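Local coordinates for protein epsin-1 (Saccharomyces cerevisiae, PDB 5LOZ) that binds membranes rich in phosphatidylinositol bisphosphates through its ENTH domain and serves as a ubiquitin- and clathrin-binding adaptor required for endocytosis, at residues D47-N51 and I88-L92. Residues are numbered along the deposited sequence; the frame is centred on the assembly and turned at random. Where two conformers were deposited one is given.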
# COMPACT_ATOMS: atom_id res chain seq x y z
N ASP A 47 -7.21 -0.62 3.11
CA ASP A 47 -7.51 -0.07 4.41
C ASP A 47 -7.70 -1.16 5.48
O ASP A 47 -7.19 -1.03 6.59
CB ASP A 47 -8.76 0.83 4.38
CG ASP A 47 -8.97 1.61 5.71
OD1 ASP A 47 -7.97 2.14 6.30
OD2 ASP A 47 -10.13 1.72 6.14
N LYS A 48 -8.46 -2.20 5.14
CA LYS A 48 -8.59 -3.36 6.02
C LYS A 48 -7.26 -4.00 6.39
O LYS A 48 -7.04 -4.34 7.52
CB LYS A 48 -9.52 -4.41 5.41
CG LYS A 48 -11.00 -4.00 5.44
CD LYS A 48 -11.82 -4.77 4.45
CE LYS A 48 -13.30 -4.41 4.57
NZ LYS A 48 -14.01 -4.83 3.33
N ARG A 49 -6.38 -4.17 5.42
CA ARG A 49 -5.11 -4.85 5.65
C ARG A 49 -4.23 -4.02 6.62
O ARG A 49 -3.62 -4.56 7.53
CB ARG A 49 -4.36 -5.09 4.33
CG ARG A 49 -4.95 -6.10 3.39
CD ARG A 49 -4.97 -7.48 3.96
NE ARG A 49 -4.96 -8.51 2.96
CZ ARG A 49 -5.45 -9.74 3.10
NH1 ARG A 49 -6.07 -10.11 4.21
NH2 ARG A 49 -5.33 -10.59 2.10
N LEU A 50 -4.21 -2.71 6.40
CA LEU A 50 -3.46 -1.75 7.22
C LEU A 50 -3.87 -1.78 8.68
O LEU A 50 -3.08 -1.49 9.56
CB LEU A 50 -3.70 -0.32 6.69
CG LEU A 50 -2.60 0.52 6.07
CD1 LEU A 50 -1.44 -0.30 5.70
CD2 LEU A 50 -3.17 1.47 4.90
N ASN A 51 -5.13 -2.10 8.90
CA ASN A 51 -5.72 -2.11 10.21
C ASN A 51 -5.65 -3.46 10.90
O ASN A 51 -6.14 -3.61 12.01
CB ASN A 51 -7.19 -1.63 10.15
CG ASN A 51 -7.30 -0.10 10.11
OD1 ASN A 51 -7.22 0.56 11.14
ND2 ASN A 51 -7.48 0.46 8.91
N ILE A 88 -3.83 6.38 9.69
CA ILE A 88 -3.43 4.98 9.87
C ILE A 88 -1.99 4.78 9.39
O ILE A 88 -1.16 4.12 10.04
CB ILE A 88 -4.36 3.97 9.16
CG1 ILE A 88 -3.89 2.52 9.45
CG2 ILE A 88 -4.41 4.21 7.63
CD1 ILE A 88 -3.64 2.15 10.91
N ILE A 89 -1.65 5.45 8.30
CA ILE A 89 -0.29 5.35 7.80
C ILE A 89 0.72 5.93 8.79
O ILE A 89 1.77 5.31 9.10
CB ILE A 89 -0.17 5.97 6.39
CG1 ILE A 89 -1.08 5.21 5.39
CG2 ILE A 89 1.31 5.94 5.93
CD1 ILE A 89 -1.21 5.87 3.98
N LYS A 90 0.41 7.13 9.26
CA LYS A 90 1.32 7.83 10.16
C LYS A 90 1.51 7.02 11.45
O LYS A 90 2.62 6.85 11.85
CB LYS A 90 0.86 9.27 10.44
CG LYS A 90 -0.02 9.43 11.66
CD LYS A 90 0.78 9.79 12.88
CE LYS A 90 0.03 10.79 13.75
NZ LYS A 90 0.94 11.88 14.18
N THR A 91 0.45 6.41 12.00
CA THR A 91 0.61 5.67 13.26
C THR A 91 1.53 4.46 13.08
O THR A 91 2.21 4.03 14.04
CB THR A 91 -0.70 5.25 13.93
OG1 THR A 91 -1.37 4.25 13.16
CG2 THR A 91 -1.59 6.44 14.11
N LEU A 92 1.65 3.98 11.84
CA LEU A 92 2.40 2.76 11.55
C LEU A 92 3.90 3.04 11.49
O LEU A 92 4.70 2.13 11.46
CB LEU A 92 1.85 2.08 10.29
CG LEU A 92 0.50 1.34 10.43
CD1 LEU A 92 -0.01 0.93 9.05
CD2 LEU A 92 0.63 0.09 11.31
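L50 and I88 bring the last turn of helix 36-50 against the short helix 86-91, an example of two helices joined by apolar side chains with no hydrogen bond between them. The CB of I88 is directed toward the 47-51 segment, and CG1, anti to the backbone N (chi1 -178°), lies 4.0 Å from L50 CB. The side chain forks at CB: CG1 runs on to CD1, which comes 3.9 Å from L50 O, while the other branch, CG2, lies 4.1 Å from L50 CD2. The other methyl of L50, CD1, meets L92 CD1 at 3.8 Å, so this one leucine meets I88 and L92, a helical turn apart, and more loosely I89. N51 borders the contact on its exposed side, where OD1 approaches I88 CD1; its amide is held by a nearly straight bond from ND2 to D47 O (2.8 Å). Cutting I88 back to an alanine would probably open a gap beside L50 CB and CD2, which lose CG1 and CG2. Deeper in, L50 rests on L64 and I67 of helix 57-73, and L92 on V109 and A113 of helix 106-121, layered helix packing characteristic of the alpha-alpha superhelix of ENTH domains.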